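Local coordinates for protein C-1-tetrahydrofolate synthase, cytoplasmic, putative (Trypanosoma brucei, PDB 4CJX) that probably interconverts one-carbon folates as a homodimer, oxidising methylenetetrahydrofolate with NADP+ and hydrolysing the methenyl product, at residues L59-C64 with S117-L122; K141-L146 with K306-M311; A168-E173 with P298-M303. One frame throughout, in Å; residues are numbered along the deposited sequence.

Interaction 1: L59-C64 with S117-L122. With 9L9 ((2S)-2-[[4-[[2,4-bis(azanyl)-6-oxidanylidene-1H-pyrimidin-5-yl]carbamoylamino]phenyl]carbonylamino]pentanedioic acid), chain G.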
loop_
_atom_site.group_PDB
_atom_site.type_symbol
_atom_site.label_atom_id
_atom_site.label_comp_id
_atom_site.label_asym_id
_atom_site.label_seq_id
_atom_site.Cartn_x
_atom_site.Cartn_y
_atom_site.Cartn_z
ATOM N N LEU B 59 9.869 -17.776 -19.228
ATOM C CA LEU B 59 9.427 -17.753 -17.853
ATOM C C LEU B 59 10.343 -18.632 -17.022
ATOM O O LEU B 59 10.601 -19.797 -17.366
ATOM C CB LEU B 59 8.003 -18.283 -17.757
ATOM C CG LEU B 59 7.564 -18.566 -16.310
ATOM C CD1 LEU B 59 7.483 -17.275 -15.505
ATOM C CD2 LEU B 59 6.241 -19.310 -16.317
ATOM N N SER B 60 10.817 -18.078 -15.920
ATOM C CA SER B 60 11.547 -18.862 -14.966
ATOM C C SER B 60 10.747 -19.074 -13.689
ATOM O O SER B 60 10.287 -18.109 -13.105
ATOM C CB SER B 60 12.859 -18.178 -14.616
ATOM O OG SER B 60 13.552 -19.017 -13.708
ATOM N N THR B 61 10.621 -20.326 -13.239
ATOM C CA THR B 61 10.077 -20.624 -11.901
ATOM C C THR B 61 11.067 -21.396 -11.020
ATOM O O THR B 61 11.585 -22.435 -11.419
ATOM C CB THR B 61 8.798 -21.464 -11.996
ATOM O OG1 THR B 61 9.079 -22.637 -12.752
ATOM C CG2 THR B 61 7.669 -20.681 -12.664
ATOM N N ILE B 62 11.294 -20.876 -9.820
ATOM C CA ILE B 62 12.156 -21.468 -8.827
ATOM C C ILE B 62 11.295 -21.990 -7.690
ATOM O O ILE B 62 10.519 -21.253 -7.107
ATOM C CB ILE B 62 13.130 -20.424 -8.252
ATOM C CG1 ILE B 62 14.034 -19.849 -9.358
ATOM C CG2 ILE B 62 13.961 -21.032 -7.133
ATOM C CD1 ILE B 62 14.882 -18.673 -8.906
ATOM N N ILE B 63 11.431 -23.271 -7.386
ATOM C CA ILE B 63 10.788 -23.859 -6.232
ATOM C C ILE B 63 11.851 -24.398 -5.281
ATOM O O ILE B 63 12.800 -25.061 -5.704
ATOM C CB ILE B 63 9.762 -24.937 -6.649
ATOM C CG1 ILE B 63 9.059 -25.526 -5.418
ATOM C CG2 ILE B 63 10.418 -26.058 -7.441
ATOM C CD1 ILE B 63 7.888 -26.427 -5.765
ATOM N N CYS B 64 11.712 -24.058 -4.003
ATOM C CA CYS B 64 12.565 -24.581 -2.951
ATOM C C CYS B 64 11.740 -25.574 -2.126
ATOM O O CYS B 64 10.625 -25.262 -1.709
ATOM C CB CYS B 64 13.060 -23.455 -2.041
ATOM S SG CYS B 64 14.078 -22.188 -2.834
ATOM N N SER B 117 10.857 -13.249 -17.280
ATOM C CA SER B 117 10.136 -13.307 -16.007
ATOM C C SER B 117 10.802 -14.281 -15.046
ATOM O O SER B 117 11.126 -15.394 -15.442
ATOM C CB SER B 117 8.691 -13.806 -16.238
ATOM O OG SER B 117 7.830 -12.734 -16.558
ATOM N N ILE B 118 10.921 -13.884 -13.780
ATOM C CA ILE B 118 11.385 -14.756 -12.709
ATOM C C ILE B 118 10.359 -14.854 -11.584
ATOM O O ILE B 118 9.977 -13.852 -10.977
ATOM C CB ILE B 118 12.706 -14.238 -12.108
ATOM C CG1 ILE B 118 13.803 -14.232 -13.173
ATOM C CG2 ILE B 118 13.121 -15.076 -10.906
ATOM C CD1 ILE B 118 15.018 -13.403 -12.797
ATOM N N VAL B 119 9.938 -16.080 -11.300
ATOM C CA VAL B 119 8.974 -16.368 -10.258
ATOM C C VAL B 119 9.666 -17.189 -9.166
ATOM O O VAL B 119 10.186 -18.290 -9.420
ATOM C CB VAL B 119 7.767 -17.146 -10.829
ATOM C CG1 VAL B 119 6.896 -17.744 -9.713
ATOM C CG2 VAL B 119 6.911 -16.270 -11.730
ATOM N N VAL B 120 9.673 -16.663 -7.947
ATOM C CA VAL B 120 10.217 -17.399 -6.807
ATOM C C VAL B 120 9.005 -17.878 -6.004
ATOM O O VAL B 120 8.372 -17.093 -5.315
ATOM C CB VAL B 120 11.171 -16.526 -5.941
ATOM C CG1 VAL B 120 11.609 -17.264 -4.676
ATOM C CG2 VAL B 120 12.379 -16.058 -6.755
ATOM N N GLN B 121 8.674 -19.161 -6.123
ATOM C CA GLN B 121 7.465 -19.701 -5.495
ATOM C C GLN B 121 7.528 -19.608 -3.959
ATOM O O GLN B 121 8.480 -20.031 -3.332
ATOM C CB GLN B 121 7.203 -21.136 -5.975
ATOM C CG GLN B 121 5.832 -21.704 -5.610
ATOM C CD GLN B 121 4.662 -21.093 -6.364
ATOM O OE1 GLN B 121 4.804 -20.567 -7.474
ATOM N NE2 GLN B 121 3.484 -21.192 -5.773
ATOM N N LEU B 122 6.513 -18.973 -3.385
ATOM C CA LEU B 122 6.396 -18.826 -1.947
ATOM C C LEU B 122 5.394 -19.868 -1.435
ATOM O O LEU B 122 4.469 -20.257 -2.165
ATOM C CB LEU B 122 5.901 -17.404 -1.604
ATOM C CG LEU B 122 6.581 -16.194 -2.258
ATOM C CD1 LEU B 122 5.907 -14.888 -1.843
ATOM C CD2 LEU B 122 8.052 -16.170 -1.903
HETATM N N2A 9L9 G . 5.866 -16.341 -6.119
HETATM N N1 9L9 G . 4.113 -17.550 -4.971
HETATM C C2 9L9 G . 4.462 -16.758 -6.012
HETATM N N3 9L9 G . 3.544 -16.318 -6.963
HETATM C C4 9L9 G . 2.248 -16.795 -6.723
HETATM O O4A 9L9 G . 1.453 -16.395 -7.559
HETATM N N5A 9L9 G . 0.595 -18.171 -5.580
HETATM C C5 9L9 G . 1.856 -17.605 -5.649
HETATM C C6 9L9 G . 2.846 -17.981 -4.796
HETATM N N7 9L9 G . 2.534 -18.829 -3.646
HETATM O O8A 9L9 G . 0.770 -19.426 -7.476
HETATM N N9 9L9 G . -1.086 -19.563 -6.210
HETATM C C1B 9L9 G . -1.815 -20.441 -6.964
HETATM C C2B 9L9 G . -2.978 -20.980 -6.378
HETATM C C3B 9L9 G . -3.783 -21.899 -7.052
HETATM C C4B 9L9 G . -3.458 -22.322 -8.343
HETATM C C5B 9L9 G . -2.322 -21.744 -8.952
HETATM C C6B 9L9 G . -1.506 -20.829 -8.273
HETATM C C7B 9L9 G . -4.380 -23.267 -9.092
HETATM O O7B 9L9 G . -4.406 -23.171 -10.295
HETATM C CAW 9L9 G . 0.160 -19.090 -6.475
HETATM N N 9L9 G . -5.214 -24.121 -8.460
HETATM C CA 9L9 G . -6.202 -24.972 -9.114
HETATM C C 9L9 G . -7.564 -24.353 -8.900
HETATM O OXT 9L9 G . -7.688 -23.597 -7.925
HETATM C CB 9L9 G . -6.315 -26.365 -8.543
HETATM C CG 9L9 G . -5.011 -26.830 -7.924
HETATM C CD 9L9 G . -5.073 -28.314 -7.742
HETATM O OE1 9L9 G . -5.287 -29.006 -8.737
HETATM O OE2 9L9 G . -4.912 -28.786 -6.608
HETATM O O 9L9 G . -8.527 -24.614 -9.660
HETATM O O HOH W 1 9.446 -22.655 -3.133
#
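Ser60 O is held by the N-H of Val119, the two atoms 2.7 Å apart, with Ile118 CA adding a weaker C-H contact at 3.6 Å. Ser60 N in turn gives its hydrogen to Ser117 O (2.7 Å), from a position tilted out of that carbonyl plane, and Val119 O receives Ile62 N at 2.8 Å. These bonds join the central strand 58-64 to the edge strand 117-120 of a three-stranded parallel sheet. On one face the Leu59 side chain slants across that of Val119, CD1 against CG2, while Thr61 CG2 lies alongside Val119 CB; beta-branched residues suit such extended backbone. On the other face Ile62 CD1 packs against Val120 CG2. Beyond the last bond, Gln121 N to Ile62 O, a water joins Cys64 N to Gln121 O. Gln121, bent at its second torsion (chi2 71°), lays its amide over the pyrimidine face of 9L9, NE2 lying 3.4 Å from C6, while Lys77 holds OE1. Val120 O takes N2A (2.7 Å), Leu122 N gives its hydrogen to N1, and Leu122 O takes N7 (2.8 Å). Where the strand pairing ends, backbone polarity thus turns to the ligand, reading the edge of its diaminopyrimidine as donor, acceptor, donor.

Interaction 2: K141-L146 with K306-M311. With 9L9 ((2S)-2-[[4-[[2,4-bis(azanyl)-6-oxidanylidene-1H-pyrimidin-5-yl]carbamoylamino]phenyl]carbonylamino]pentanedioic acid), chain G.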
loop_
_atom_site.group_PDB
_atom_site.type_symbol
_atom_site.label_atom_id
_atom_site.label_comp_id
_atom_site.label_asym_id
_atom_site.label_seq_id
_atom_site.Cartn_x
_atom_site.Cartn_y
_atom_site.Cartn_z
ATOM N N LYS B 141 12.139 -8.030 -14.621
ATOM C CA LYS B 141 11.747 -9.466 -14.596
ATOM C C LYS B 141 10.894 -9.918 -13.380
ATOM O O LYS B 141 10.636 -11.111 -13.187
ATOM C CB LYS B 141 12.995 -10.355 -14.680
ATOM C CG LYS B 141 13.848 -10.071 -15.913
ATOM C CD LYS B 141 14.892 -11.133 -16.149
ATOM C CE LYS B 141 15.981 -10.634 -17.085
ATOM N NZ LYS B 141 16.683 -11.787 -17.680
ATOM N N ASP B 142 10.465 -8.962 -12.566
ATOM C CA ASP B 142 9.701 -9.240 -11.342
ATOM C C ASP B 142 8.228 -9.501 -11.717
ATOM O O ASP B 142 7.378 -8.651 -11.555
ATOM C CB ASP B 142 9.866 -8.055 -10.385
ATOM C CG ASP B 142 8.952 -8.124 -9.161
ATOM O OD1 ASP B 142 8.647 -9.231 -8.679
ATOM O OD2 ASP B 142 8.563 -7.026 -8.680
ATOM N N ALA B 143 7.953 -10.693 -12.242
ATOM C CA ALA B 143 6.628 -11.050 -12.732
ATOM C C ALA B 143 5.556 -11.088 -11.626
ATOM O O ALA B 143 4.404 -10.795 -11.892
ATOM C CB ALA B 143 6.688 -12.390 -13.441
ATOM N N ASP B 144 5.944 -11.447 -10.402
ATOM C CA ASP B 144 5.012 -11.433 -9.283
ATOM C C ASP B 144 4.746 -10.060 -8.708
ATOM O O ASP B 144 3.873 -9.929 -7.862
ATOM C CB ASP B 144 5.507 -12.300 -8.144
ATOM C CG ASP B 144 5.336 -13.776 -8.416
ATOM O OD1 ASP B 144 4.187 -14.218 -8.704
ATOM O OD2 ASP B 144 6.355 -14.485 -8.303
ATOM N N CYS B 145 5.493 -9.042 -9.133
ATOM C CA CYS B 145 5.335 -7.688 -8.583
ATOM C C CYS B 145 5.546 -7.733 -7.065
ATOM O O CYS B 145 4.741 -7.245 -6.276
ATOM C CB CYS B 145 3.968 -7.090 -8.956
ATOM S SG CYS B 145 3.816 -5.336 -8.551
ATOM N N LEU B 146 6.632 -8.365 -6.657
ATOM C CA LEU B 146 6.959 -8.493 -5.242
ATOM C C LEU B 146 7.918 -7.376 -4.768
ATOM O O LEU B 146 8.007 -7.112 -3.565
ATOM C CB LEU B 146 7.572 -9.875 -4.966
ATOM C CG LEU B 146 6.547 -10.971 -4.675
ATOM C CD1 LEU B 146 7.205 -12.331 -4.799
ATOM C CD2 LEU B 146 5.896 -10.808 -3.296
ATOM N N LYS B 306 0.285 -13.384 -18.702
ATOM C CA LYS B 306 0.009 -12.048 -19.222
ATOM C C LYS B 306 1.143 -11.053 -18.855
ATOM O O LYS B 306 1.712 -10.409 -19.738
ATOM C CB LYS B 306 -1.377 -11.572 -18.757
ATOM C CG LYS B 306 -1.871 -10.337 -19.494
ATOM C CD LYS B 306 -3.328 -10.049 -19.192
ATOM C CE LYS B 306 -3.854 -8.860 -19.993
ATOM N NZ LYS B 306 -4.997 -8.198 -19.272
ATOM N N ASN B 307 1.488 -10.969 -17.572
ATOM C CA ASN B 307 2.592 -10.129 -17.120
ATOM C C ASN B 307 3.862 -10.425 -17.923
ATOM O O ASN B 307 4.555 -9.521 -18.380
ATOM C CB ASN B 307 2.907 -10.346 -15.637
ATOM C CG ASN B 307 1.864 -9.767 -14.707
ATOM O OD1 ASN B 307 0.845 -9.245 -15.144
ATOM N ND2 ASN B 307 2.108 -9.878 -13.408
ATOM N N THR B 308 4.134 -11.715 -18.098
ATOM C CA THR B 308 5.332 -12.170 -18.778
ATOM C C THR B 308 5.355 -11.754 -20.256
ATOM O O THR B 308 6.386 -11.288 -20.762
ATOM C CB THR B 308 5.460 -13.703 -18.627
ATOM O OG1 THR B 308 5.515 -14.049 -17.223
ATOM C CG2 THR B 308 6.675 -14.213 -19.361
ATOM N N LEU B 309 4.219 -11.884 -20.934
ATOM C CA LEU B 309 4.100 -11.418 -22.316
ATOM C C LEU B 309 4.245 -9.899 -22.398
ATOM O O LEU B 309 4.897 -9.401 -23.306
ATOM C CB LEU B 309 2.778 -11.867 -22.941
ATOM C CG LEU B 309 2.549 -11.570 -24.425
ATOM C CD1 LEU B 309 3.564 -12.262 -25.325
ATOM C CD2 LEU B 309 1.139 -11.996 -24.801
ATOM N N THR B 310 3.656 -9.172 -21.445
ATOM C CA THR B 310 3.846 -7.724 -21.358
ATOM C C THR B 310 5.327 -7.379 -21.163
ATOM O O THR B 310 5.867 -6.499 -21.860
ATOM C CB THR B 310 2.957 -7.086 -20.276
ATOM O OG1 THR B 310 1.587 -7.337 -20.603
ATOM C CG2 THR B 310 3.154 -5.602 -20.212
ATOM N N MET B 311 6.003 -8.102 -20.270
ATOM C CA MET B 311 7.443 -7.870 -20.027
ATOM C C MET B 311 8.277 -8.232 -21.272
ATOM O O MET B 311 9.189 -7.501 -21.656
ATOM C CB MET B 311 7.912 -8.629 -18.776
ATOM C CG MET B 311 7.247 -8.127 -17.489
ATOM S SD MET B 311 6.860 -9.416 -16.260
ATOM C CE MET B 311 8.442 -9.497 -15.439
HETATM N N2A 9L9 G . 5.866 -16.341 -6.119
HETATM N N1 9L9 G . 4.113 -17.550 -4.971
HETATM C C2 9L9 G . 4.462 -16.758 -6.012
HETATM N N3 9L9 G . 3.544 -16.318 -6.963
HETATM C C4 9L9 G . 2.248 -16.795 -6.723
HETATM O O4A 9L9 G . 1.453 -16.395 -7.559
HETATM N N5A 9L9 G . 0.595 -18.171 -5.580
HETATM C C5 9L9 G . 1.856 -17.605 -5.649
HETATM C C6 9L9 G . 2.846 -17.981 -4.796
HETATM N N7 9L9 G . 2.534 -18.829 -3.646
HETATM O O8A 9L9 G . 0.770 -19.426 -7.476
HETATM N N9 9L9 G . -1.086 -19.563 -6.210
HETATM C C1B 9L9 G . -1.815 -20.441 -6.964
HETATM C C2B 9L9 G . -2.978 -20.980 -6.378
HETATM C C3B 9L9 G . -3.783 -21.899 -7.052
HETATM C C4B 9L9 G . -3.458 -22.322 -8.343
HETATM C C5B 9L9 G . -2.322 -21.744 -8.952
HETATM C C6B 9L9 G . -1.506 -20.829 -8.273
HETATM C C7B 9L9 G . -4.380 -23.267 -9.092
HETATM O O7B 9L9 G . -4.406 -23.171 -10.295
HETATM C CAW 9L9 G . 0.160 -19.090 -6.475
HETATM N N 9L9 G . -5.214 -24.121 -8.460
HETATM C CA 9L9 G . -6.202 -24.972 -9.114
HETATM C C 9L9 G . -7.564 -24.353 -8.900
HETATM O OXT 9L9 G . -7.688 -23.597 -7.925
HETATM C CB 9L9 G . -6.315 -26.365 -8.543
HETATM C CG 9L9 G . -5.011 -26.830 -7.924
HETATM C CD 9L9 G . -5.073 -28.314 -7.742
HETATM O OE1 9L9 G . -5.287 -29.006 -8.737
HETATM O OE2 9L9 G . -4.912 -28.786 -6.608
HETATM O O 9L9 G . -8.527 -24.614 -9.660
#
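The loop 141-146 comes up to the side of helix 306-311, bringing the CA atoms of Ala143 and Asn307 to 6.0 Å. A type I turn runs from Asp142 to Cys145, overlapped by an inverse gamma turn centred on Asp142, closed by a weak Ala143 N to Lys141 O bond, and this double bend points the carbonyl of Ala143 at the helix. There Asn307 ND2 bonds Ala143 O at 2.9 Å, the donor in the carbonyl plane and the acceptor almost in the amide plane. The side chain reaches it with CG beside its own backbone N (chi1 -72°); ND2 also serves Val164 O, which fixes the amide between two loops. One turn on, Met311 bends at its second and third torsions and sets CE against Ala143 CB (3.9 Å) and the backbone of Lys141 and Asp142. A flexible thioether suits this uneven surface, and the small alanine lets the loop come close. Asp142 reaches past the end of the turn, its OD1 accepting Leu146 N through the syn lone pair at 3.0 Å, while OD2 takes Asn150. Asp144, on the far side of the loop, receives two hydrogens from 9L9, N3 to OD1 (2.8 Å) and N2A to OD2 (2.9 Å). A carboxylate is matched there to two neighbouring N-H donors, and the Asn307 bond to the carbonyl just before Asp144 is consistent with a fixed backbone there.

Interaction 3: A168-E173 with P298-M303. With 9L9 ((2S)-2-[[4-[[2,4-bis(azanyl)-6-oxidanylidene-1H-pyrimidin-5-yl]carbamoylamino]phenyl]carbonylamino]pentanedioic acid), chain G.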
loop_
_atom_site.group_PDB
_atom_site.type_symbol
_atom_site.label_atom_id
_atom_site.label_comp_id
_atom_site.label_asym_id
_atom_site.label_seq_id
_atom_site.Cartn_x
_atom_site.Cartn_y
_atom_site.Cartn_z
ATOM N N ALA B 168 -3.889 -10.780 -7.291
ATOM C CA ALA B 168 -4.672 -9.537 -7.276
ATOM C C ALA B 168 -5.232 -9.279 -8.644
ATOM O O ALA B 168 -6.401 -8.946 -8.804
ATOM C CB ALA B 168 -3.819 -8.362 -6.847
ATOM N N SER B 169 -4.384 -9.455 -9.641
ATOM C CA SER B 169 -4.814 -9.276 -11.004
ATOM C C SER B 169 -5.986 -10.209 -11.425
ATOM O O SER B 169 -6.899 -9.795 -12.141
ATOM C CB SER B 169 -3.626 -9.516 -11.880
ATOM O OG SER B 169 -3.916 -9.099 -13.162
ATOM N N ALA B 170 -5.906 -11.472 -11.008
ATOM C CA ALA B 170 -6.917 -12.467 -11.284
ATOM C C ALA B 170 -8.259 -12.068 -10.652
ATOM O O ALA B 170 -9.281 -12.245 -11.280
ATOM C CB ALA B 170 -6.480 -13.821 -10.756
ATOM N N VAL B 171 -8.235 -11.520 -9.436
ATOM C CA VAL B 171 -9.449 -11.057 -8.775
ATOM C C VAL B 171 -10.105 -9.977 -9.600
ATOM O O VAL B 171 -11.331 -10.008 -9.833
ATOM C CB VAL B 171 -9.177 -10.509 -7.360
ATOM C CG1 VAL B 171 -10.378 -9.761 -6.838
ATOM C CG2 VAL B 171 -8.813 -11.641 -6.409
ATOM N N MET B 172 -9.295 -9.011 -10.040
ATOM C CA MET B 172 -9.831 -7.895 -10.800
ATOM C C MET B 172 -10.385 -8.401 -12.130
ATOM O O MET B 172 -11.436 -7.949 -12.589
ATOM C CB MET B 172 -8.769 -6.784 -11.017
ATOM C CG MET B 172 -8.275 -6.095 -9.752
ATOM S SD MET B 172 -9.566 -5.604 -8.596
ATOM C CE MET B 172 -10.258 -4.142 -9.367
ATOM N N GLU B 173 -9.710 -9.382 -12.723
ATOM C CA GLU B 173 -10.194 -9.985 -13.966
ATOM C C GLU B 173 -11.532 -10.728 -13.769
ATOM O O GLU B 173 -12.408 -10.680 -14.639
ATOM C CB GLU B 173 -9.127 -10.922 -14.548
ATOM C CG GLU B 173 -9.545 -11.731 -15.772
ATOM C CD GLU B 173 -9.774 -10.899 -17.037
ATOM O OE1 GLU B 173 -9.350 -9.724 -17.118
ATOM O OE2 GLU B 173 -10.402 -11.451 -17.963
ATOM N N PRO B 298 -6.878 -20.805 -11.449
ATOM C CA PRO B 298 -6.437 -20.920 -12.835
ATOM C C PRO B 298 -6.161 -19.548 -13.462
ATOM O O PRO B 298 -5.210 -19.417 -14.256
ATOM C CB PRO B 298 -7.597 -21.657 -13.530
ATOM C CG PRO B 298 -8.326 -22.333 -12.399
ATOM C CD PRO B 298 -8.186 -21.436 -11.222
ATOM N N VAL B 299 -6.950 -18.550 -13.082
ATOM C CA VAL B 299 -6.761 -17.196 -13.593
ATOM C C VAL B 299 -5.480 -16.553 -13.053
ATOM O O VAL B 299 -4.817 -15.817 -13.773
ATOM C CB VAL B 299 -8.000 -16.305 -13.372
ATOM C CG1 VAL B 299 -7.803 -14.932 -14.019
ATOM C CG2 VAL B 299 -9.213 -16.983 -13.997
ATOM N N THR B 300 -5.115 -16.862 -11.817
ATOM C CA THR B 300 -3.825 -16.464 -11.290
ATOM C C THR B 300 -2.653 -16.928 -12.186
ATOM O O THR B 300 -1.741 -16.149 -12.464
ATOM C CB THR B 300 -3.642 -16.971 -9.847
ATOM O OG1 THR B 300 -4.608 -16.324 -9.022
ATOM C CG2 THR B 300 -2.249 -16.664 -9.323
ATOM N N VAL B 301 -2.698 -18.175 -12.644
ATOM C CA VAL B 301 -1.691 -18.680 -13.581
ATOM C C VAL B 301 -1.712 -17.894 -14.892
ATOM O O VAL B 301 -0.648 -17.556 -15.433
ATOM C CB VAL B 301 -1.885 -20.183 -13.895
ATOM C CG1 VAL B 301 -0.910 -20.656 -14.967
ATOM C CG2 VAL B 301 -1.745 -21.028 -12.638
ATOM N N SER B 302 -2.914 -17.608 -15.400
ATOM C CA SER B 302 -3.074 -16.868 -16.650
ATOM C C SER B 302 -2.528 -15.442 -16.558
ATOM O O SER B 302 -1.986 -14.915 -17.528
ATOM C CB SER B 302 -4.554 -16.815 -17.065
ATOM O OG SER B 302 -5.027 -18.130 -17.304
ATOM N N MET B 303 -2.692 -14.819 -15.405
ATOM C CA MET B 303 -2.166 -13.464 -15.211
ATOM C C MET B 303 -0.633 -13.414 -15.169
ATOM O O MET B 303 -0.043 -12.403 -15.550
ATOM C CB MET B 303 -2.746 -12.827 -13.944
ATOM C CG MET B 303 -4.258 -12.596 -13.973
ATOM S SD MET B 303 -4.837 -11.705 -15.431
ATOM C CE MET B 303 -5.334 -13.037 -16.494
HETATM N N2A 9L9 G . 5.866 -16.341 -6.119
HETATM N N1 9L9 G . 4.113 -17.550 -4.971
HETATM C C2 9L9 G . 4.462 -16.758 -6.012
HETATM N N3 9L9 G . 3.544 -16.318 -6.963
HETATM C C4 9L9 G . 2.248 -16.795 -6.723
HETATM O O4A 9L9 G . 1.453 -16.395 -7.559
HETATM N N5A 9L9 G . 0.595 -18.171 -5.580
HETATM C C5 9L9 G . 1.856 -17.605 -5.649
HETATM C C6 9L9 G . 2.846 -17.981 -4.796
HETATM N N7 9L9 G . 2.534 -18.829 -3.646
HETATM O O8A 9L9 G . 0.770 -19.426 -7.476
HETATM N N9 9L9 G . -1.086 -19.563 -6.210
HETATM C C1B 9L9 G . -1.815 -20.441 -6.964
HETATM C C2B 9L9 G . -2.978 -20.980 -6.378
HETATM C C3B 9L9 G . -3.783 -21.899 -7.052
HETATM C C4B 9L9 G . -3.458 -22.322 -8.343
HETATM C C5B 9L9 G . -2.322 -21.744 -8.952
HETATM C C6B 9L9 G . -1.506 -20.829 -8.273
HETATM C C7B 9L9 G . -4.380 -23.267 -9.092
HETATM O O7B 9L9 G . -4.406 -23.171 -10.295
HETATM C CAW 9L9 G . 0.160 -19.090 -6.475
HETATM N N 9L9 G . -5.214 -24.121 -8.460
HETATM C CA 9L9 G . -6.202 -24.972 -9.114
HETATM C C 9L9 G . -7.564 -24.353 -8.900
HETATM O OXT 9L9 G . -7.688 -23.597 -7.925
HETATM C CB 9L9 G . -6.315 -26.365 -8.543
HETATM C CG 9L9 G . -5.011 -26.830 -7.924
HETATM C CD 9L9 G . -5.073 -28.314 -7.742
HETATM O OE1 9L9 G . -5.287 -29.006 -8.737
HETATM O OE2 9L9 G . -4.912 -28.786 -6.608
HETATM O O 9L9 G . -8.527 -24.614 -9.660
#
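Ala170 CB of helix 166-178 lies at the centre of this contact, pressed against the backbone of helix 296-316, 3.5 Å from Thr300 N. Its small methyl lets the two segment axes come within 8.1 Å of each other at a steep crossing of 112°. Larger side chains close around it. Val299, with CG1 swung anti to its backbone nitrogen (chi1 -175°), puts that branch 3.7 Å from Ala170 CB. Thr300 places its two branches the same way, with the hydroxyl in the one beside its own nitrogen, where OG1 can bond Val296 O one turn earlier while still resting 3.6 Å from Ala170 CB. In Met303 a chi1 of -64° brings CG to 3.6 Å from Ala170 N, and the bend at the second torsion carries SD to 3.6 Å from Ser169 OG; CG thus packs beside Ala170 and SD against Ser169. The side chain of Glu173 crosses that of Val299 at about a right angle, its CG 4.0 Å from Val299 CG1, using its aliphatic part for packing while OE1 pairs with Arg176 in a salt bridge. On another side of helix 296-316, Val301 CG2 approaches the phenyl carbon C5B of 9L9 at 3.8 Å, and Pro298 borders the glutamate end of the ligand. Helix 30-51 adds Val33 against Val299 and Ile37 against Met303, so helix 166-178 meets helix 30-51 through Glu173 and Ile37, and helix 197-206 through Ala168, Val171 and Met172.

All three contacts border the one inhibitor. Interactions 1 and 2 grip its pyrimidine, the first along one edge and the second at the neighbouring N3 and N2A, while interaction 3 flanks its phenyl ring and glutamate tail. Interactions 1 and 2, centres 11 Å apart, are also joined directly: Ile118 N and Lys141 O are 2.8 Å apart, and Ser117 OG and Thr308 OG1 2.7 Å, probable hydrogen bonds both. Interactions 2 and 3, 12 Å apart between centres, share helix 296-316, and the second encloses the third along the chain. Interactions 1 and 3 do not touch, their nearest atoms about 7 Å apart; the ligand spans between them.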